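Long-range contacts in laminin subunit ALPHA-1 (Mus musculus, PDB 2JD4), which forms part of laminin-111, a basement membrane protein, and through its paired, magnesium-binding LG4-5 domains probably anchors it to the cell surface: residues F24-Q28 with D363-A367; I51-A55 with C193-E199; Q198-E204 with V373-P379. The protein carries 4 engineered substitutions. All blocks are in the same frame, centred on the assembly; numbering follows the deposited sequence.

Contact 1 of 3, residues F24-Q28 with D363-A367; sequences FGLSQ and DLSRA
Ser365 presents its CB to two backbone carbonyls of the 24-28 loop: Gly25 O stands 3.3 Å from Ser365 CB, and Leu26 O lies a little farther off. Next along the chain, the CA-H of Ser27 points at Ser365 O, with 3.5 Å between Ser27 CA and that oxygen. A water reinforces this part of the contact, accepting from Gln28 N at 2.8 Å and donating to Ser365 O at 3.2 Å. Gln28 then bends at chi2 (-116°), which lays its amide alongside the alkyl part of Arg366, the two side chains pointing the same way; NE2 of Gln28 comes within 3.4 Å of Arg366 CG.

Behind this shell, Asp363 holds Ser365 in place through an Asx turn. Its OD1 takes the backbone N of Ser365 at 3.1 Å and the hydroxyl, Ser365 OG, at 2.7 Å. Both donors come from above the same face of the carboxylate, and His376 NE2 also bonds to OD1, so this oxygen has three partners. On the 24-28 side, Ser164 OG bonds to Gly25 N, tying the loop to its own domain. The firm polar bonds thus lie within each partner, while carbonyls, carbon atoms and a shared water do the joining, a chemistry that relies on fit more than on charge pairing.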
loop_
_atom_site.group_PDB
_atom_site.type_symbol
_atom_site.label_atom_id
_atom_site.label_comp_id
_atom_site.label_asym_id
_atom_site.label_seq_id
_atom_site.Cartn_x
_atom_site.Cartn_y
_atom_site.Cartn_z
ATOM N N PHE A 24 -9.551 1.034 1.918
ATOM C CA PHE A 24 -9.122 1.868 0.805
ATOM C C PHE A 24 -7.623 1.663 0.563
ATOM O O PHE A 24 -6.982 0.849 1.230
ATOM C CB PHE A 24 -9.422 3.346 1.095
ATOM C CG PHE A 24 -10.883 3.635 1.298
ATOM C CD1 PHE A 24 -11.460 3.517 2.559
ATOM C CD2 PHE A 24 -11.690 3.998 0.218
ATOM C CE1 PHE A 24 -12.828 3.756 2.748
ATOM C CE2 PHE A 24 -13.051 4.239 0.392
ATOM C CZ PHE A 24 -13.622 4.117 1.663
ATOM N N GLY A 25 -7.068 2.392 -0.399
ATOM C CA GLY A 25 -5.651 2.255 -0.687
ATOM C C GLY A 25 -5.249 1.047 -1.526
ATOM O O GLY A 25 -4.059 0.826 -1.739
ATOM N N LEU A 26 -6.211 0.259 -2.001
ATOM C CA LEU A 26 -5.876 -0.903 -2.830
ATOM C C LEU A 26 -5.273 -0.408 -4.149
ATOM O O LEU A 26 -4.400 -1.056 -4.729
ATOM C CB LEU A 26 -7.119 -1.759 -3.083
ATOM C CG LEU A 26 -7.662 -2.443 -1.823
ATOM C CD1 LEU A 26 -9.028 -3.014 -2.125
ATOM C CD2 LEU A 26 -6.703 -3.546 -1.356
ATOM N N SER A 27 -5.758 0.736 -4.624
ATOM C CA SER A 27 -5.218 1.367 -5.822
ATOM C C SER A 27 -5.016 2.818 -5.391
ATOM O O SER A 27 -5.510 3.223 -4.337
ATOM C CB SER A 27 -6.201 1.301 -6.995
ATOM O OG SER A 27 -7.148 2.347 -6.926
ATOM N N GLN A 28 -4.288 3.600 -6.179
ATOM C CA GLN A 28 -4.065 4.998 -5.822
ATOM C C GLN A 28 -5.369 5.797 -5.899
ATOM O O GLN A 28 -5.448 6.920 -5.388
ATOM C CB GLN A 28 -3.007 5.629 -6.743
ATOM C CG GLN A 28 -1.609 5.043 -6.576
ATOM C CD GLN A 28 -0.591 6.051 -6.048
ATOM O OE1 GLN A 28 -0.245 7.022 -6.727
ATOM N NE2 GLN A 28 -0.106 5.820 -4.831
ATOM N N ASP A 363 5.610 0.920 -3.953
ATOM C CA ASP A 363 4.246 0.976 -3.452
ATOM C C ASP A 363 3.358 0.173 -4.393
ATOM O O ASP A 363 3.039 0.618 -5.488
ATOM C CB ASP A 363 3.785 2.437 -3.399
ATOM C CG ASP A 363 2.359 2.593 -2.901
ATOM O OD1 ASP A 363 1.735 1.590 -2.497
ATOM O OD2 ASP A 363 1.864 3.739 -2.916
ATOM N N LEU A 364 2.960 -1.014 -3.955
ATOM C CA LEU A 364 2.127 -1.890 -4.777
ATOM C C LEU A 364 0.766 -1.300 -5.168
ATOM O O LEU A 364 0.122 -1.793 -6.093
ATOM C CB LEU A 364 1.944 -3.232 -4.064
ATOM C CG LEU A 364 3.244 -4.017 -3.839
ATOM C CD1 LEU A 364 2.983 -5.221 -2.962
ATOM C CD2 LEU A 364 3.821 -4.455 -5.175
ATOM N N SER A 365 0.316 -0.252 -4.480
ATOM C CA SER A 365 -0.968 0.346 -4.839
ATOM C C SER A 365 -0.866 1.081 -6.182
ATOM O O SER A 365 -1.880 1.460 -6.773
ATOM C CB SER A 365 -1.443 1.316 -3.749
ATOM O OG SER A 365 -0.560 2.414 -3.618
ATOM N N ARG A 366 0.363 1.257 -6.666
ATOM C CA ARG A 366 0.613 1.958 -7.929
ATOM C C ARG A 366 0.754 1.019 -9.124
ATOM O O ARG A 366 1.071 1.463 -10.224
ATOM C CB ARG A 366 1.893 2.794 -7.823
ATOM C CG ARG A 366 1.924 3.769 -6.660
ATOM C CD ARG A 366 3.279 4.452 -6.581
ATOM N NE ARG A 366 3.588 5.178 -7.808
ATOM C CZ ARG A 366 4.791 5.655 -8.116
ATOM N NH1 ARG A 366 5.812 5.481 -7.286
ATOM N NH2 ARG A 366 4.974 6.306 -9.257
ATOM N N ALA A 367 0.542 -0.273 -8.907
ATOM C CA ALA A 367 0.659 -1.252 -9.986
ATOM C C ALA A 367 -0.237 -0.874 -11.163
ATOM O O ALA A 367 -1.359 -0.414 -10.964
ATOM C CB ALA A 367 0.284 -2.641 -9.468
HETATM O O HOH W 1 -3.473 3.265 -8.854
#

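Contact 2 of 3, residues I51-A55 with C193-E199; sequences IRTFA and CYVVAQE
The chain that leaves the first laminin G domain folds back over the end of that domain's strand 44-53, with Arg52 reaching into the bend at Tyr194 and Val195 and Phe54 lying against Gln198 and Glu199. Arg52 grips one acceptor with both terminal nitrogens: NH1 donates to Tyr194 O at 3.0 Å and NH2 to the same Tyr194 O at 2.9 Å. That oxygen sits exactly in the guanidinium plane, and the donors approach it in the carbonyl plane, so the end-on fork fixes the rotation of the arginine tip. Val195 O is also at the edge, 2.7 Å from Arg52 NH2, but the angle is too poor for a hydrogen bond. The side chain leaves the strand with CG anti to the backbone N (chi1 177°), then bends at chi2 and chi3 to bring its tip to the carbonyl.

In this concanavalin-like beta fold, strand 44-53 pairs with strand 167-174, and the disulfide from Cys193 to Cys168 pins the start of the departing segment to that same neighbour. Farther along, the segment crosses the ring of Phe54. The backbone N of Glu199 lies 3.4 Å above the ring plane, over its centre, and Glu199 CB adds a CH-pi contact to that face, 4.1 Å from the centroid. Ala197 O comes instead to the ring edge, in plane, 3.6 Å from Phe54 CZ. An ST turn spans Phe54: Ala55 N bonds to Thr53 OG1 at 2.9 Å. A water donates to both Phe54 O and Glu199 OE2, 2.8 Å from the carboxylate oxygen.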
loop_
_atom_site.group_PDB
_atom_site.type_symbol
_atom_site.label_atom_id
_atom_site.label_comp_id
_atom_site.label_asym_id
_atom_site.label_seq_id
_atom_site.Cartn_x
_atom_site.Cartn_y
_atom_site.Cartn_z
ATOM N N ILE A 51 -10.934 5.119 12.152
ATOM C CA ILE A 51 -9.951 4.662 11.190
ATOM C C ILE A 51 -8.932 3.703 11.793
ATOM O O ILE A 51 -8.629 3.763 12.982
ATOM C CB ILE A 51 -9.233 5.883 10.566
ATOM C CG1 ILE A 51 -8.350 5.452 9.392
ATOM C CG2 ILE A 51 -8.419 6.598 11.634
ATOM C CD1 ILE A 51 -7.887 6.618 8.530
ATOM N N ARG A 52 -8.430 2.802 10.956
ATOM C CA ARG A 52 -7.439 1.808 11.360
ATOM C C ARG A 52 -6.441 1.695 10.207
ATOM O O ARG A 52 -6.834 1.405 9.074
ATOM C CB ARG A 52 -8.114 0.460 11.596
ATOM C CG ARG A 52 -7.151 -0.640 11.953
ATOM C CD ARG A 52 -7.386 -1.824 11.045
ATOM N NE ARG A 52 -8.206 -2.832 11.678
ATOM C CZ ARG A 52 -8.720 -3.878 11.046
ATOM N NH1 ARG A 52 -8.507 -4.053 9.747
ATOM N NH2 ARG A 52 -9.442 -4.752 11.724
ATOM N N THR A 53 -5.158 1.889 10.495
ATOM C CA THR A 53 -4.148 1.863 9.435
ATOM C C THR A 53 -2.699 1.636 9.893
ATOM O O THR A 53 -2.361 1.827 11.059
ATOM C CB THR A 53 -4.196 3.200 8.667
ATOM O OG1 THR A 53 -3.243 3.191 7.600
ATOM C CG2 THR A 53 -3.884 4.359 9.616
ATOM N N PHE A 54 -1.850 1.228 8.951
ATOM C CA PHE A 54 -0.423 1.020 9.206
ATOM C C PHE A 54 0.340 1.981 8.284
ATOM O O PHE A 54 1.564 2.089 8.359
ATOM C CB PHE A 54 0.018 -0.411 8.853
ATOM C CG PHE A 54 -0.506 -1.476 9.782
ATOM C CD1 PHE A 54 -1.581 -2.278 9.409
ATOM C CD2 PHE A 54 0.110 -1.706 11.010
ATOM C CE1 PHE A 54 -2.033 -3.300 10.242
ATOM C CE2 PHE A 54 -0.331 -2.725 11.852
ATOM C CZ PHE A 54 -1.404 -3.524 11.468
ATOM N N ALA A 55 -0.399 2.677 7.419
ATOM C CA ALA A 55 0.196 3.579 6.437
ATOM C C ALA A 55 0.801 4.871 6.969
ATOM O O ALA A 55 0.488 5.322 8.064
ATOM C CB ALA A 55 -0.836 3.906 5.358
ATOM N N CYS A 193 -12.576 -5.079 4.913
ATOM C CA CYS A 193 -11.482 -5.101 5.874
ATOM C C CYS A 193 -11.474 -6.399 6.667
ATOM O O CYS A 193 -12.531 -6.908 7.039
ATOM C CB CYS A 193 -11.628 -3.972 6.886
ATOM S SG CYS A 193 -12.123 -2.360 6.225
ATOM N N TYR A 194 -10.282 -6.917 6.943
ATOM C CA TYR A 194 -10.153 -8.134 7.736
ATOM C C TYR A 194 -10.447 -7.748 9.190
ATOM O O TYR A 194 -10.115 -6.636 9.624
ATOM C CB TYR A 194 -8.728 -8.697 7.622
ATOM C CG TYR A 194 -8.379 -9.244 6.254
ATOM C CD1 TYR A 194 -7.382 -8.652 5.474
ATOM C CD2 TYR A 194 -9.040 -10.361 5.739
ATOM C CE1 TYR A 194 -7.053 -9.166 4.217
ATOM C CE2 TYR A 194 -8.719 -10.878 4.485
ATOM C CZ TYR A 194 -7.729 -10.279 3.733
ATOM O OH TYR A 194 -7.421 -10.793 2.493
ATOM N N VAL A 195 -11.088 -8.645 9.937
ATOM C CA VAL A 195 -11.392 -8.369 11.341
ATOM C C VAL A 195 -10.081 -8.053 12.046
ATOM O O VAL A 195 -10.020 -7.169 12.897
ATOM C CB VAL A 195 -12.072 -9.594 12.029
ATOM C CG1 VAL A 195 -12.173 -9.379 13.541
ATOM C CG2 VAL A 195 -13.459 -9.794 11.449
ATOM N N VAL A 196 -9.036 -8.779 11.669
ATOM C CA VAL A 196 -7.699 -8.598 12.234
ATOM C C VAL A 196 -6.686 -8.507 11.093
ATOM O O VAL A 196 -6.624 -9.401 10.248
ATOM C CB VAL A 196 -7.288 -9.790 13.127
ATOM C CG1 VAL A 196 -5.919 -9.527 13.728
ATOM C CG2 VAL A 196 -8.316 -10.013 14.220
ATOM N N ALA A 197 -5.889 -7.437 11.077
ATOM C CA ALA A 197 -4.895 -7.249 10.023
ATOM C C ALA A 197 -3.511 -6.906 10.570
ATOM O O ALA A 197 -3.362 -6.533 11.737
ATOM C CB ALA A 197 -5.354 -6.148 9.063
ATOM N N GLN A 198 -2.505 -7.052 9.713
ATOM C CA GLN A 198 -1.124 -6.750 10.062
ATOM C C GLN A 198 -0.517 -5.997 8.883
ATOM O O GLN A 198 -1.028 -6.078 7.770
ATOM C CB GLN A 198 -0.342 -8.042 10.343
ATOM C CG GLN A 198 -0.290 -9.059 9.199
ATOM C CD GLN A 198 0.492 -10.324 9.576
ATOM O OE1 GLN A 198 1.631 -10.249 10.026
ATOM N NE2 GLN A 198 -0.128 -11.488 9.391
ATOM N N GLU A 199 0.557 -5.252 9.117
ATOM C CA GLU A 199 1.172 -4.494 8.034
ATOM C C GLU A 199 1.640 -5.395 6.896
ATOM O O GLU A 199 2.373 -6.361 7.123
ATOM C CB GLU A 199 2.357 -3.680 8.548
ATOM C CG GLU A 199 3.031 -2.858 7.452
ATOM C CD GLU A 199 4.095 -1.927 7.988
ATOM O OE1 GLU A 199 4.419 -2.023 9.191
ATOM O OE2 GLU A 199 4.610 -1.103 7.203
HETATM O O HOH W 2 3.002 0.851 5.929
#

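Contact 3 of 3, residues Q198-E204 with V373-P379; sequences QEGTFFE and VFPHSCP
Val373 and Phe203 pack side by side on one face of the sheet, with Val373 CG1 over the phenyl ring, 4.0 Å from its centroid and 14° off the normal. On the other face the Phe202 ring is sandwiched: Pro379 CG lies over one side and the backbone N of Glu204 over the opposite one, both toward the rim. Phe374 runs alongside, its CD1 4.0 Å from Phe202 CD2, and Glu204 OE2 meets the edge of the Phe374 ring, while Glu204 OE1 is bonded to Ser206 OG.

Outside this apolar layer, the antiparallel hydrogen-bonded pair Phe202-Phe374 is joined by Phe374 N to Phe202 O at 2.9 Å. The chain then reverses in a type II turn from Phe374 to Ser377. Thr201 turns OG1 beside its own backbone N (chi1 -69°), where it accepts from His376 N at 2.8 Å in a nearly straight bond (170°), while its CG2 presses on Pro375.

At the far end Gln198 N bonds to Cys378 O at 3.0 Å, and its NE2 donates to Pro379 O at 3.2 Å, that oxygen lying in the plane of the amide, with OE1 taken by Trp285 NE1. Cutting the side chain back to an alanine here would probably leave Pro379 O without that donor and Trp285 NE1 without its acceptor. A water links Gln198 O, His376 O and Cys378 N. Strand 201-204 lies between strands 369-374 and 347-353, and the Cys378-Cys347 disulfide ties the returning end to the latter.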
loop_
_atom_site.group_PDB
_atom_site.type_symbol
_atom_site.label_atom_id
_atom_site.label_comp_id
_atom_site.label_asym_id
_atom_site.label_seq_id
_atom_site.Cartn_x
_atom_site.Cartn_y
_atom_site.Cartn_z
ATOM N N GLN A 198 -2.505 -7.052 9.713
ATOM C CA GLN A 198 -1.124 -6.750 10.062
ATOM C C GLN A 198 -0.517 -5.997 8.883
ATOM O O GLN A 198 -1.028 -6.078 7.770
ATOM C CB GLN A 198 -0.342 -8.042 10.343
ATOM C CG GLN A 198 -0.290 -9.059 9.199
ATOM C CD GLN A 198 0.492 -10.324 9.576
ATOM O OE1 GLN A 198 1.631 -10.249 10.026
ATOM N NE2 GLN A 198 -0.128 -11.488 9.391
ATOM N N GLU A 199 0.557 -5.252 9.117
ATOM C CA GLU A 199 1.172 -4.494 8.034
ATOM C C GLU A 199 1.640 -5.395 6.896
ATOM O O GLU A 199 2.373 -6.361 7.123
ATOM C CB GLU A 199 2.357 -3.680 8.548
ATOM C CG GLU A 199 3.031 -2.858 7.452
ATOM C CD GLU A 199 4.095 -1.927 7.988
ATOM O OE1 GLU A 199 4.419 -2.023 9.191
ATOM O OE2 GLU A 199 4.610 -1.103 7.203
ATOM N N GLY A 200 1.218 -5.068 5.675
ATOM C CA GLY A 200 1.607 -5.854 4.513
ATOM C C GLY A 200 0.586 -5.954 3.388
ATOM O O GLY A 200 -0.544 -5.471 3.494
ATOM N N THR A 201 0.998 -6.601 2.298
ATOM C CA THR A 201 0.146 -6.795 1.136
ATOM C C THR A 201 -0.132 -8.278 0.925
ATOM O O THR A 201 0.798 -9.079 0.803
ATOM C CB THR A 201 0.819 -6.257 -0.135
ATOM O OG1 THR A 201 0.891 -4.829 -0.074
ATOM C CG2 THR A 201 0.051 -6.689 -1.366
ATOM N N PHE A 202 -1.409 -8.633 0.858
ATOM C CA PHE A 202 -1.809 -10.023 0.662
ATOM C C PHE A 202 -1.817 -10.452 -0.811
ATOM O O PHE A 202 -2.301 -9.719 -1.678
ATOM C CB PHE A 202 -3.204 -10.249 1.246
ATOM C CG PHE A 202 -3.658 -11.683 1.192
ATOM C CD1 PHE A 202 -2.905 -12.684 1.800
ATOM C CD2 PHE A 202 -4.842 -12.029 0.546
ATOM C CE1 PHE A 202 -3.324 -14.014 1.770
ATOM C CE2 PHE A 202 -5.272 -13.362 0.510
ATOM C CZ PHE A 202 -4.511 -14.351 1.123
ATOM N N PHE A 203 -1.264 -11.641 -1.065
ATOM C CA PHE A 203 -1.202 -12.255 -2.392
ATOM C C PHE A 203 -1.951 -13.590 -2.222
ATOM O O PHE A 203 -1.471 -14.477 -1.518
ATOM C CB PHE A 203 0.248 -12.547 -2.801
ATOM C CG PHE A 203 1.080 -11.320 -3.084
ATOM C CD1 PHE A 203 1.508 -10.486 -2.053
ATOM C CD2 PHE A 203 1.478 -11.029 -4.388
ATOM C CE1 PHE A 203 2.322 -9.383 -2.315
ATOM C CE2 PHE A 203 2.291 -9.934 -4.666
ATOM C CZ PHE A 203 2.717 -9.106 -3.627
ATOM N N GLU A 204 -3.107 -13.735 -2.859
ATOM C CA GLU A 204 -3.913 -14.950 -2.710
ATOM C C GLU A 204 -3.404 -16.217 -3.408
ATOM O O GLU A 204 -3.912 -17.311 -3.136
ATOM C CB GLU A 204 -5.360 -14.682 -3.142
ATOM C CG GLU A 204 -5.576 -14.568 -4.645
ATOM C CD GLU A 204 -7.008 -14.206 -5.009
ATOM O OE1 GLU A 204 -7.360 -14.286 -6.201
ATOM O OE2 GLU A 204 -7.784 -13.835 -4.106
ATOM N N VAL A 373 -4.091 -9.629 -5.973
ATOM C CA VAL A 373 -3.177 -8.991 -5.024
ATOM C C VAL A 373 -3.924 -7.829 -4.377
ATOM O O VAL A 373 -4.654 -7.110 -5.057
ATOM C CB VAL A 373 -1.914 -8.452 -5.732
ATOM C CG1 VAL A 373 -0.999 -7.761 -4.724
ATOM C CG2 VAL A 373 -1.187 -9.597 -6.423
ATOM N N PHE A 374 -3.728 -7.639 -3.074
ATOM C CA PHE A 374 -4.433 -6.597 -2.332
ATOM C C PHE A 374 -3.456 -5.730 -1.531
ATOM O O PHE A 374 -3.266 -5.914 -0.336
ATOM C CB PHE A 374 -5.466 -7.274 -1.420
ATOM C CG PHE A 374 -6.335 -8.280 -2.146
ATOM C CD1 PHE A 374 -5.864 -9.567 -2.405
ATOM C CD2 PHE A 374 -7.588 -7.927 -2.615
ATOM C CE1 PHE A 374 -6.633 -10.481 -3.125
ATOM C CE2 PHE A 374 -8.368 -8.832 -3.339
ATOM C CZ PHE A 374 -7.887 -10.112 -3.594
ATOM N N PRO A 375 -2.832 -4.749 -2.199
ATOM C CA PRO A 375 -1.863 -3.859 -1.558
ATOM C C PRO A 375 -2.255 -3.233 -0.235
ATOM O O PRO A 375 -3.324 -2.632 -0.110
ATOM C CB PRO A 375 -1.559 -2.814 -2.640
ATOM C CG PRO A 375 -2.723 -2.872 -3.542
ATOM C CD PRO A 375 -3.107 -4.322 -3.582
ATOM N N HIS A 376 -1.375 -3.416 0.748
ATOM C CA HIS A 376 -1.524 -2.863 2.088
ATOM C C HIS A 376 -2.550 -3.555 2.980
ATOM O O HIS A 376 -2.693 -3.194 4.150
ATOM C CB HIS A 376 -1.825 -1.357 1.997
ATOM C CG HIS A 376 -0.797 -0.585 1.222
ATOM N ND1 HIS A 376 0.520 -0.492 1.618
ATOM C CD2 HIS A 376 -0.890 0.114 0.066
ATOM C CE1 HIS A 376 1.194 0.230 0.739
ATOM N NE2 HIS A 376 0.362 0.611 -0.212
ATOM N N SER A 377 -3.253 -4.547 2.442
ATOM C CA SER A 377 -4.233 -5.289 3.229
ATOM C C SER A 377 -3.760 -6.734 3.390
ATOM O O SER A 377 -3.742 -7.492 2.422
ATOM C CB SER A 377 -5.603 -5.242 2.543
ATOM O OG SER A 377 -6.595 -5.889 3.324
ATOM N N CYS A 378 -3.356 -7.098 4.609
ATOM C CA CYS A 378 -2.871 -8.450 4.928
ATOM C C CYS A 378 -3.622 -8.952 6.168
ATOM O O CYS A 378 -3.652 -8.279 7.207
ATOM C CB CYS A 378 -1.356 -8.423 5.183
ATOM S SG CYS A 378 -0.640 -10.006 5.747
ATOM N N PRO A 379 -4.239 -10.146 6.075
ATOM C CA PRO A 379 -5.012 -10.759 7.162
ATOM C C PRO A 379 -4.231 -11.396 8.306
ATOM O O PRO A 379 -3.045 -11.688 8.186
ATOM C CB PRO A 379 -5.849 -11.796 6.430
ATOM C CG PRO A 379 -4.863 -12.320 5.427
ATOM C CD PRO A 379 -4.203 -11.040 4.899
HETATM O O HOH W 3 -3.016 -4.728 6.495
HETATM O O HOH W 4 -0.506 -2.350 5.698
#

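In the fold
Contact 3 is the buried one, a strand pairing with aromatic packing inside the second laminin G domain; contacts 1 and 2 are only partly buried. Contact 2 holds the connecting segment to the first domain by an arginine fork and a ring face, whereas contact 1 brings loops of the two domains together through carbonyls, carbon and water. Contacts 2 and 3 share Gln198 and Glu199, and Tyr194 packs on Ser377 and Pro379, so the connecting segment continues into the second domain. Contacts 1 and 3 touch, Leu364 packing on Thr201 and Ser365 on Pro375. Contacts 1 and 2 do not touch, their nearest atoms being about 6 Å apart.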